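Local coordinates for tRNA dimethylallyltransferase (Staphylococcus epidermidis ATCC 12228, PDB 3D3Q), which probably transfers a dimethylallyl group from dimethylallyl diphosphate to the adenine at position 37 of tRNAs that read codons beginning with uridine, at residues K127-L138 and L170-K180; Y44-A52 and H224-L233. All coordinates share one frame; numbering follows the deposited sequence.

How the contacts relate
Contact 1 and contact 2 lie on opposite sides of the chain's centre, each about 22 Å from it, with their own centres about 41 Å apart and their nearest atoms about 26 Å apart. They share no helix or strand, and both are only partly buried. Contact 1 pairs helix 125-136 with helix 166-179, whose opening turns include residues expected to meet tRNA; its chemistry is mostly apolar and aliphatic, with one lysine-to-carbonyl bond across it. Contact 2 sets a loop between strands 33-37 and 64-65 of the parallel sheet against helix 226-235, and there a glutamate carboxylate meeting backbone N-H groups carries the polar part, with apolar contacts beside it.

Contact 1 (K127-L138 and L170-K180); sequences KMKQVKLKLKEL and LRAIEYYLKTK
Val-131 lies across the aliphatic chain of Lys-178 at about a right angle, its CG2 3.4 Å from Lys-178 CG. With CG1 anti to the backbone N of Val-131 (chi1 172°), both methyls lie against one side of the lysine chain, CG2 by its CG and CG1 farther toward CE. CG2 also packs on Leu-177 CB at 3.9 Å. These side chains join two helices running nearly antiparallel, 146° between the short axes and 9.4 Å apart at closest approach.

One turn along, Leu-135 sends its two methyls different ways. CD1 crosses the stem of Glu-174 at about a right angle, 3.8 Å from Glu-174 CG, while CD2 meets Leu-170 CD2 at 4.1 Å. Past the helix end, Leu-138 CD1 touches Ile-173 CG2 at 3.9 Å; Ile-173 also packs on helix 143-153, through Leu-146, Tyr-149 and Leu-150, which ties the pair into a larger helical cluster.

At the other end Lys-127, bent at chi2 and chi4, folds its amine onto Leu-177 O, with NZ to O 2.9 Å and a C=O...N angle of 165°. The selenomethionine Met-128 brings its CE against CE and NZ of Lys-178.

The extended Lys-178 chain thus serves as an apolar surface for Val-131, while its NZ reaches Glu-174 OE1 at 3.2 Å. Glu-174 OE2 pairs with Arg-171 NH2, so one carboxylate links two cations along the helix. The chemistry implies aliphatic packing between the helices, with the Arg-171, Glu-174 and Lys-178 charges paired within one helix and the Lys-127 and Lys-180 ammonium groups close together at one end.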
loop_
_atom_site.group_PDB
_atom_site.type_symbol
_atom_site.label_atom_id
_atom_site.label_comp_id
_atom_site.label_asym_id
_atom_site.label_seq_id
_atom_site.Cartn_x
_atom_site.Cartn_y
_atom_site.Cartn_z
ATOM N N LYS A 127 -18.628 -6.960 -10.891
ATOM C CA LYS A 127 -18.146 -5.988 -11.878
ATOM C C LYS A 127 -16.731 -6.419 -12.296
ATOM O O LYS A 127 -16.311 -6.195 -13.426
ATOM C CB LYS A 127 -18.127 -4.560 -11.276
ATOM C CG LYS A 127 -18.728 -3.453 -12.182
ATOM C CD LYS A 127 -20.246 -3.606 -12.342
ATOM C CE LYS A 127 -20.773 -3.083 -13.694
ATOM N NZ LYS A 127 -20.634 -1.604 -13.903
HETATM N N MSE A 128 -16.006 -7.051 -11.378
HETATM C CA MSE A 128 -14.667 -7.527 -11.677
HETATM C C MSE A 128 -14.677 -8.409 -12.913
HETATM O O MSE A 128 -13.753 -8.359 -13.725
HETATM C CB MSE A 128 -14.109 -8.342 -10.514
HETATM C CG MSE A 128 -12.974 -7.652 -9.791
HETATM SE SE MSE A 128 -13.504 -5.982 -9.386
HETATM C CE MSE A 128 -11.999 -4.978 -9.768
ATOM N N LYS A 129 -15.723 -9.223 -13.039
ATOM C CA LYS A 129 -15.873 -10.139 -14.169
ATOM C C LYS A 129 -16.401 -9.389 -15.384
ATOM O O LYS A 129 -15.879 -9.523 -16.495
ATOM C CB LYS A 129 -16.841 -11.279 -13.802
ATOM C CG LYS A 129 -16.691 -12.530 -14.677
ATOM C CD LYS A 129 -17.507 -13.720 -14.149
ATOM C CE LYS A 129 -16.942 -15.083 -14.616
ATOM N NZ LYS A 129 -16.828 -15.261 -16.104
ATOM N N GLN A 130 -17.445 -8.601 -15.152
ATOM C CA GLN A 130 -18.080 -7.804 -16.197
ATOM C C GLN A 130 -17.037 -6.895 -16.840
ATOM O O GLN A 130 -16.854 -6.909 -18.054
ATOM C CB GLN A 130 -19.216 -6.957 -15.588
ATOM C CG GLN A 130 -20.181 -6.268 -16.585
ATOM C CD GLN A 130 -19.653 -4.947 -17.169
ATOM O OE1 GLN A 130 -18.836 -4.934 -18.102
ATOM N NE2 GLN A 130 -20.118 -3.830 -16.611
ATOM N N VAL A 131 -16.350 -6.114 -16.010
ATOM C CA VAL A 131 -15.332 -5.181 -16.478
ATOM C C VAL A 131 -14.159 -5.869 -17.164
ATOM O O VAL A 131 -13.710 -5.439 -18.232
ATOM C CB VAL A 131 -14.791 -4.327 -15.309
ATOM C CG1 VAL A 131 -13.596 -3.493 -15.769
ATOM C CG2 VAL A 131 -15.903 -3.426 -14.780
ATOM N N LYS A 132 -13.661 -6.932 -16.542
ATOM C CA LYS A 132 -12.529 -7.662 -17.087
ATOM C C LYS A 132 -12.966 -8.328 -18.378
ATOM O O LYS A 132 -12.307 -8.189 -19.405
ATOM C CB LYS A 132 -12.035 -8.711 -16.087
ATOM C CG LYS A 132 -10.562 -9.106 -16.255
ATOM C CD LYS A 132 -9.613 -7.951 -15.902
ATOM C CE LYS A 132 -8.141 -8.335 -16.095
ATOM N NZ LYS A 132 -7.168 -7.300 -15.613
ATOM N N LEU A 133 -14.089 -9.036 -18.331
ATOM C CA LEU A 133 -14.580 -9.706 -19.524
ATOM C C LEU A 133 -14.806 -8.746 -20.661
ATOM O O LEU A 133 -14.441 -9.034 -21.797
ATOM C CB LEU A 133 -15.877 -10.438 -19.232
ATOM C CG LEU A 133 -15.631 -11.807 -18.612
ATOM C CD1 LEU A 133 -16.961 -12.384 -18.172
ATOM C CD2 LEU A 133 -14.916 -12.724 -19.622
ATOM N N LYS A 134 -15.416 -7.607 -20.348
ATOM C CA LYS A 134 -15.725 -6.577 -21.342
ATOM C C LYS A 134 -14.451 -5.961 -21.901
ATOM O O LYS A 134 -14.401 -5.586 -23.071
ATOM C CB LYS A 134 -16.597 -5.492 -20.699
ATOM C CG LYS A 134 -17.552 -4.790 -21.654
ATOM C CD LYS A 134 -16.864 -3.752 -22.526
ATOM C CE LYS A 134 -17.810 -3.253 -23.616
ATOM N NZ LYS A 134 -18.139 -4.359 -24.563
ATOM N N LEU A 135 -13.428 -5.856 -21.050
ATOM C CA LEU A 135 -12.138 -5.296 -21.443
ATOM C C LEU A 135 -11.452 -6.276 -22.386
ATOM O O LEU A 135 -10.948 -5.891 -23.441
ATOM C CB LEU A 135 -11.262 -5.039 -20.210
ATOM C CG LEU A 135 -11.526 -3.775 -19.379
ATOM C CD1 LEU A 135 -10.623 -3.766 -18.151
ATOM C CD2 LEU A 135 -11.272 -2.528 -20.227
ATOM N N LYS A 136 -11.444 -7.548 -22.007
ATOM C CA LYS A 136 -10.834 -8.561 -22.843
ATOM C C LYS A 136 -11.587 -8.612 -24.177
ATOM O O LYS A 136 -11.043 -9.046 -25.188
ATOM C CB LYS A 136 -10.855 -9.921 -22.129
ATOM C CG LYS A 136 -10.158 -11.045 -22.883
ATOM C CD LYS A 136 -9.731 -12.177 -21.947
ATOM C CE LYS A 136 -8.526 -11.783 -21.089
ATOM N NZ LYS A 136 -8.072 -12.893 -20.197
ATOM N N GLU A 137 -12.834 -8.159 -24.182
ATOM C CA GLU A 137 -13.625 -8.139 -25.408
ATOM C C GLU A 137 -13.345 -6.835 -26.146
ATOM O O GLU A 137 -13.944 -6.551 -27.184
ATOM C CB GLU A 137 -15.128 -8.260 -25.096
ATOM C CG GLU A 137 -15.537 -9.653 -24.574
ATOM C CD GLU A 137 -16.984 -9.754 -24.092
ATOM O OE1 GLU A 137 -17.429 -10.892 -23.799
ATOM O OE2 GLU A 137 -17.670 -8.705 -24.003
ATOM N N LEU A 138 -12.431 -6.038 -25.599
ATOM C CA LEU A 138 -12.068 -4.777 -26.233
ATOM C C LEU A 138 -10.671 -4.849 -26.791
ATOM O O LEU A 138 -10.208 -3.907 -27.431
ATOM C CB LEU A 138 -12.156 -3.611 -25.253
ATOM C CG LEU A 138 -13.543 -3.182 -24.778
ATOM C CD1 LEU A 138 -13.366 -1.997 -23.853
ATOM C CD2 LEU A 138 -14.443 -2.817 -25.958
ATOM N N LEU A 170 -7.078 2.518 -21.784
ATOM C CA LEU A 170 -7.768 1.420 -21.101
ATOM C C LEU A 170 -8.015 1.782 -19.640
ATOM O O LEU A 170 -9.098 1.558 -19.117
ATOM C CB LEU A 170 -6.953 0.118 -21.170
ATOM C CG LEU A 170 -6.987 -0.633 -22.501
ATOM C CD1 LEU A 170 -5.960 -1.770 -22.466
ATOM C CD2 LEU A 170 -8.394 -1.151 -22.770
ATOM N N ARG A 171 -7.002 2.341 -18.994
ATOM C CA ARG A 171 -7.129 2.734 -17.611
ATOM C C ARG A 171 -8.370 3.607 -17.424
ATOM O O ARG A 171 -9.086 3.477 -16.435
ATOM C CB ARG A 171 -5.892 3.498 -17.183
ATOM C CG ARG A 171 -5.176 2.846 -16.038
ATOM C CD ARG A 171 -5.269 3.708 -14.795
ATOM N NE ARG A 171 -6.628 3.852 -14.246
ATOM C CZ ARG A 171 -7.354 2.860 -13.736
ATOM N NH1 ARG A 171 -8.560 3.111 -13.254
ATOM N NH2 ARG A 171 -6.878 1.617 -13.722
ATOM N N ALA A 172 -8.620 4.493 -18.379
ATOM C CA ALA A 172 -9.778 5.356 -18.314
ATOM C C ALA A 172 -11.035 4.518 -18.551
ATOM O O ALA A 172 -11.985 4.568 -17.769
ATOM C CB ALA A 172 -9.671 6.461 -19.354
ATOM N N ILE A 173 -11.048 3.741 -19.628
ATOM C CA ILE A 173 -12.188 2.883 -19.929
ATOM C C ILE A 173 -12.418 1.887 -18.792
ATOM O O ILE A 173 -13.554 1.585 -18.434
ATOM C CB ILE A 173 -11.949 2.128 -21.237
ATOM C CG1 ILE A 173 -11.884 3.138 -22.377
ATOM C CG2 ILE A 173 -13.049 1.108 -21.472
ATOM C CD1 ILE A 173 -11.339 2.570 -23.640
ATOM N N GLU A 174 -11.332 1.392 -18.216
ATOM C CA GLU A 174 -11.406 0.452 -17.106
ATOM C C GLU A 174 -12.072 1.073 -15.870
ATOM O O GLU A 174 -12.943 0.461 -15.247
ATOM C CB GLU A 174 -9.999 -0.009 -16.747
ATOM C CG GLU A 174 -9.932 -0.989 -15.601
ATOM C CD GLU A 174 -8.507 -1.325 -15.198
ATOM O OE1 GLU A 174 -8.358 -2.156 -14.265
ATOM O OE2 GLU A 174 -7.552 -0.761 -15.803
ATOM N N TYR A 175 -11.650 2.287 -15.520
ATOM C CA TYR A 175 -12.173 3.026 -14.369
ATOM C C TYR A 175 -13.676 3.290 -14.474
ATOM O O TYR A 175 -14.428 3.062 -13.525
ATOM C CB TYR A 175 -11.436 4.357 -14.246
ATOM C CG TYR A 175 -11.962 5.229 -13.147
ATOM C CD1 TYR A 175 -11.575 5.031 -11.826
ATOM C CD2 TYR A 175 -12.857 6.245 -13.426
ATOM C CE1 TYR A 175 -12.073 5.828 -10.803
ATOM C CE2 TYR A 175 -13.358 7.046 -12.424
ATOM C CZ TYR A 175 -12.970 6.842 -11.113
ATOM O OH TYR A 175 -13.482 7.668 -10.136
ATOM N N TYR A 176 -14.088 3.798 -15.634
ATOM C CA TYR A 176 -15.484 4.095 -15.937
ATOM C C TYR A 176 -16.345 2.849 -15.755
ATOM O O TYR A 176 -17.264 2.832 -14.948
ATOM C CB TYR A 176 -15.615 4.564 -17.391
ATOM C CG TYR A 176 -17.049 4.737 -17.822
ATOM C CD1 TYR A 176 -17.902 5.576 -17.109
ATOM C CD2 TYR A 176 -17.569 4.040 -18.909
ATOM C CE1 TYR A 176 -19.237 5.719 -17.461
ATOM C CE2 TYR A 176 -18.913 4.170 -19.268
ATOM C CZ TYR A 176 -19.742 5.015 -18.543
ATOM O OH TYR A 176 -21.070 5.186 -18.875
ATOM N N LEU A 177 -16.035 1.813 -16.533
ATOM C CA LEU A 177 -16.771 0.556 -16.484
ATOM C C LEU A 177 -16.999 0.015 -15.066
ATOM O O LEU A 177 -18.002 -0.646 -14.824
ATOM C CB LEU A 177 -16.069 -0.519 -17.323
ATOM C CG LEU A 177 -16.667 -0.960 -18.678
ATOM C CD1 LEU A 177 -18.206 -0.941 -18.632
ATOM C CD2 LEU A 177 -16.164 -0.054 -19.777
ATOM N N LYS A 178 -16.078 0.289 -14.142
ATOM C CA LYS A 178 -16.211 -0.175 -12.769
ATOM C C LYS A 178 -17.060 0.768 -11.911
ATOM O O LYS A 178 -18.129 0.395 -11.407
ATOM C CB LYS A 178 -14.835 -0.338 -12.120
ATOM C CG LYS A 178 -14.055 -1.547 -12.602
ATOM C CD LYS A 178 -12.665 -1.635 -11.972
ATOM C CE LYS A 178 -11.944 -2.890 -12.443
ATOM N NZ LYS A 178 -10.534 -2.905 -12.014
ATOM N N THR A 179 -16.581 1.995 -11.747
ATOM C CA THR A 179 -17.276 2.995 -10.949
ATOM C C THR A 179 -18.422 3.674 -11.697
ATOM O O THR A 179 -19.234 4.380 -11.095
ATOM C CB THR A 179 -16.329 4.088 -10.504
ATOM O OG1 THR A 179 -17.047 5.035 -9.706
ATOM C CG2 THR A 179 -15.753 4.793 -11.707
ATOM N N LYS A 180 -18.480 3.477 -13.009
ATOM C CA LYS A 180 -19.546 4.054 -13.822
ATOM C C LYS A 180 -19.553 5.576 -13.793
ATOM O O LYS A 180 -20.527 6.208 -14.206
ATOM C CB LYS A 180 -20.906 3.539 -13.342
ATOM C CG LYS A 180 -21.665 2.688 -14.351
ATOM C CD LYS A 180 -22.191 3.513 -15.525
ATOM C CE LYS A 180 -22.821 2.596 -16.559
ATOM N NZ LYS A 180 -21.801 1.583 -17.004
#

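Contact 2 (Y44-A52 and H224-L233); sequences YQGMDIGTA and HGLFNEVQHL
Glu-229 points from helix 226-235 into the loop 44-52, where its carboxylate meets consecutive backbone N-H groups in this member of the P-loop NTPase clan. The loop lies between strands 33-37 and 64-65 of the parallel sheet and contains a type I turn from Ile-49 to Ala-52. On the helical side Gly-225, of positive phi, forms the Schellman motif ending helix 207-224 and occupies the N-cap position of helix 226-235. Gly-50 lies about 8 Å from the side chain of Thr-16, a probable substrate-binding residue, which puts the bonded loop beside the likely active site.

The hydrogen bonds centre on one buried side chain, Glu-229, extended beyond CG with CG anti to the backbone N, which carries the carboxylate across to the loop. Glu-229 OE2 accepts from Ile-49 N with its syn lone pair, 2.8 Å and nearly straight at 166°. Asp-48 N reaches the same oxygen at 3.3 Å but from above the carboxylate plane, and is more bent, 139°. Gly-50 N makes a weak bond to Glu-229 OE1, which also accepts from Tyr-249 OH. The carboxylate is therefore held at both oxygens, which should restrict its rotation.

Charge enters through Asp-48. Its OD2 stands 4.4 Å from Glu-229 OE2, a like-charge neighbour, but Asp-48 OD1 forms a salt bridge with Lys-53, whose amine also bonds Tyr-44 O and Met-47 O. That lysine would probably offset some of the negative charge.

Apolar contacts lie to either side along the helix. Ile-49 runs obliquely across Leu-226, with CG2 3.9 Å from Leu-226 CB. The selenomethionine Met-47 crosses Leu-233 at about a right angle, CE to CD1 3.7 Å.

Within the loop, Thr-51 OG1 donates to Met-47 O at 2.8 Å, from 36° above the carbonyl plane.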
loop_
_atom_site.group_PDB
_atom_site.type_symbol
_atom_site.label_atom_id
_atom_site.label_comp_id
_atom_site.label_asym_id
_atom_site.label_seq_id
_atom_site.Cartn_x
_atom_site.Cartn_y
_atom_site.Cartn_z
ATOM N N TYR A 44 2.314 0.337 17.365
ATOM C CA TYR A 44 2.178 -0.263 18.693
ATOM C C TYR A 44 3.442 -0.995 19.174
ATOM O O TYR A 44 4.027 -1.796 18.451
ATOM C CB TYR A 44 0.999 -1.229 18.714
ATOM C CG TYR A 44 -0.331 -0.594 18.391
ATOM C CD1 TYR A 44 -0.962 0.263 19.299
ATOM C CD2 TYR A 44 -0.961 -0.842 17.170
ATOM C CE1 TYR A 44 -2.189 0.857 18.991
ATOM C CE2 TYR A 44 -2.184 -0.256 16.859
ATOM C CZ TYR A 44 -2.795 0.591 17.762
ATOM O OH TYR A 44 -4.006 1.176 17.430
ATOM N N GLN A 45 3.846 -0.723 20.410
ATOM C CA GLN A 45 5.027 -1.345 20.978
ATOM C C GLN A 45 4.669 -2.723 21.536
ATOM O O GLN A 45 3.616 -2.902 22.150
ATOM C CB GLN A 45 5.610 -0.431 22.061
ATOM C CG GLN A 45 4.564 0.006 23.080
ATOM C CD GLN A 45 4.829 1.383 23.672
ATOM O OE1 GLN A 45 5.029 2.354 22.939
ATOM N NE2 GLN A 45 4.806 1.475 25.002
ATOM N N GLY A 46 5.539 -3.703 21.302
ATOM C CA GLY A 46 5.275 -5.051 21.785
ATOM C C GLY A 46 4.762 -5.941 20.671
ATOM O O GLY A 46 4.855 -7.173 20.734
HETATM N N MSE A 47 4.207 -5.300 19.646
HETATM C CA MSE A 47 3.675 -6.004 18.489
HETATM C C MSE A 47 4.649 -5.798 17.333
HETATM O O MSE A 47 4.413 -4.978 16.451
HETATM C CB MSE A 47 2.301 -5.449 18.139
HETATM C CG MSE A 47 1.405 -5.350 19.348
HETATM SE SE MSE A 47 -0.367 -4.783 18.891
HETATM C CE MSE A 47 -1.267 -6.486 18.866
ATOM N N ASP A 48 5.741 -6.561 17.344
ATOM C CA ASP A 48 6.770 -6.448 16.320
ATOM C C ASP A 48 6.755 -7.571 15.274
ATOM O O ASP A 48 6.892 -7.317 14.076
ATOM C CB ASP A 48 8.155 -6.380 16.983
ATOM C CG ASP A 48 8.133 -5.658 18.335
ATOM O OD1 ASP A 48 7.544 -4.554 18.446
ATOM O OD2 ASP A 48 8.721 -6.196 19.298
ATOM N N ILE A 49 6.579 -8.806 15.722
ATOM C CA ILE A 49 6.572 -9.940 14.813
ATOM C C ILE A 49 5.357 -10.007 13.897
ATOM O O ILE A 49 5.501 -10.154 12.687
ATOM C CB ILE A 49 6.667 -11.261 15.599
ATOM C CG1 ILE A 49 7.994 -11.316 16.346
ATOM C CG2 ILE A 49 6.511 -12.446 14.649
ATOM C CD1 ILE A 49 8.149 -12.529 17.222
ATOM N N GLY A 50 4.162 -9.908 14.466
ATOM C CA GLY A 50 2.960 -9.993 13.648
ATOM C C GLY A 50 2.735 -8.822 12.706
ATOM O O GLY A 50 1.858 -8.857 11.846
ATOM N N THR A 51 3.549 -7.791 12.848
ATOM C CA THR A 51 3.385 -6.618 12.033
ATOM C C THR A 51 4.528 -6.409 11.060
ATOM O O THR A 51 4.552 -5.414 10.331
ATOM C CB THR A 51 3.279 -5.400 12.922
ATOM O OG1 THR A 51 4.480 -5.288 13.704
ATOM C CG2 THR A 51 2.073 -5.541 13.860
ATOM N N ALA A 52 5.476 -7.344 11.052
ATOM C CA ALA A 52 6.650 -7.283 10.177
ATOM C C ALA A 52 7.436 -6.010 10.464
ATOM O O ALA A 52 8.023 -5.406 9.566
ATOM C CB ALA A 52 6.233 -7.334 8.710
ATOM N N HIS A 224 9.075 -17.789 14.006
ATOM C CA HIS A 224 9.884 -16.821 14.723
ATOM C C HIS A 224 9.357 -16.457 16.110
ATOM O O HIS A 224 9.979 -15.673 16.824
ATOM C CB HIS A 224 10.070 -15.564 13.879
ATOM C CG HIS A 224 11.204 -15.657 12.904
ATOM N ND1 HIS A 224 11.652 -14.573 12.176
ATOM C CD2 HIS A 224 11.990 -16.700 12.542
ATOM C CE1 HIS A 224 12.662 -14.944 11.410
ATOM N NE2 HIS A 224 12.887 -16.230 11.612
ATOM N N GLY A 225 8.217 -17.022 16.498
ATOM C CA GLY A 225 7.677 -16.733 17.811
ATOM C C GLY A 225 6.451 -15.845 17.840
ATOM O O GLY A 225 6.189 -15.188 18.849
ATOM N N LEU A 226 5.707 -15.813 16.734
ATOM C CA LEU A 226 4.481 -15.010 16.639
ATOM C C LEU A 226 3.509 -15.402 17.742
ATOM O O LEU A 226 2.977 -14.550 18.450
ATOM C CB LEU A 226 3.792 -15.216 15.281
ATOM C CG LEU A 226 2.342 -14.718 15.183
ATOM C CD1 LEU A 226 2.290 -13.221 15.431
ATOM C CD2 LEU A 226 1.759 -15.054 13.816
ATOM N N PHE A 227 3.275 -16.702 17.876
ATOM C CA PHE A 227 2.362 -17.189 18.888
ATOM C C PHE A 227 2.849 -16.774 20.277
ATOM O O PHE A 227 2.046 -16.388 21.122
ATOM C CB PHE A 227 2.231 -18.711 18.789
ATOM C CG PHE A 227 1.142 -19.287 19.651
ATOM C CD1 PHE A 227 1.350 -19.497 21.012
ATOM C CD2 PHE A 227 -0.103 -19.591 19.109
ATOM C CE1 PHE A 227 0.334 -20.008 21.827
ATOM C CE2 PHE A 227 -1.124 -20.102 19.911
ATOM C CZ PHE A 227 -0.907 -20.308 21.278
ATOM N N ASN A 228 4.158 -16.834 20.514
ATOM C CA ASN A 228 4.686 -16.452 21.818
ATOM C C ASN A 228 4.381 -14.978 22.085
ATOM O O ASN A 228 4.117 -14.576 23.221
ATOM C CB ASN A 228 6.196 -16.677 21.882
ATOM C CG ASN A 228 6.743 -16.512 23.285
ATOM O OD1 ASN A 228 7.947 -16.372 23.487
ATOM N ND2 ASN A 228 5.853 -16.534 24.270
ATOM N N GLU A 229 4.409 -14.179 21.027
ATOM C CA GLU A 229 4.140 -12.766 21.157
ATOM C C GLU A 229 2.687 -12.522 21.556
ATOM O O GLU A 229 2.427 -11.831 22.544
ATOM C CB GLU A 229 4.449 -12.055 19.848
ATOM C CG GLU A 229 4.681 -10.564 19.971
ATOM C CD GLU A 229 4.964 -9.939 18.628
ATOM O OE1 GLU A 229 3.998 -9.756 17.855
ATOM O OE2 GLU A 229 6.146 -9.652 18.332
ATOM N N VAL A 230 1.737 -13.086 20.809
ATOM C CA VAL A 230 0.330 -12.883 21.137
ATOM C C VAL A 230 0.031 -13.395 22.534
ATOM O O VAL A 230 -0.966 -13.015 23.142
ATOM C CB VAL A 230 -0.618 -13.589 20.150
ATOM C CG1 VAL A 230 -0.224 -13.283 18.725
ATOM C CG2 VAL A 230 -0.625 -15.060 20.404
ATOM N N GLN A 231 0.905 -14.252 23.048
ATOM C CA GLN A 231 0.726 -14.796 24.388
ATOM C C GLN A 231 1.067 -13.741 25.417
ATOM O O GLN A 231 0.345 -13.568 26.386
ATOM C CB GLN A 231 1.620 -16.018 24.600
ATOM C CG GLN A 231 1.121 -17.301 23.947
ATOM C CD GLN A 231 1.950 -18.510 24.369
ATOM O OE1 GLN A 231 3.154 -18.570 24.111
ATOM N NE2 GLN A 231 1.306 -19.477 25.023
ATOM N N HIS A 232 2.173 -13.043 25.202
ATOM C CA HIS A 232 2.593 -12.001 26.123
ATOM C C HIS A 232 1.585 -10.868 26.116
ATOM O O HIS A 232 1.290 -10.276 27.158
ATOM C CB HIS A 232 3.962 -11.464 25.727
ATOM C CG HIS A 232 5.068 -12.468 25.865
ATOM N ND1 HIS A 232 6.188 -12.457 25.058
ATOM C CD2 HIS A 232 5.237 -13.503 26.726
ATOM C CE1 HIS A 232 6.998 -13.440 25.416
ATOM N NE2 HIS A 232 6.445 -14.089 26.425
ATOM N N LEU A 233 1.053 -10.556 24.939
ATOM C CA LEU A 233 0.073 -9.478 24.804
ATOM C C LEU A 233 -1.239 -9.830 25.477
ATOM O O LEU A 233 -1.763 -9.046 26.258
ATOM C CB LEU A 233 -0.179 -9.180 23.331
ATOM C CG LEU A 233 0.964 -8.493 22.595
ATOM C CD1 LEU A 233 0.734 -8.583 21.097
ATOM C CD2 LEU A 233 1.058 -7.040 23.043
#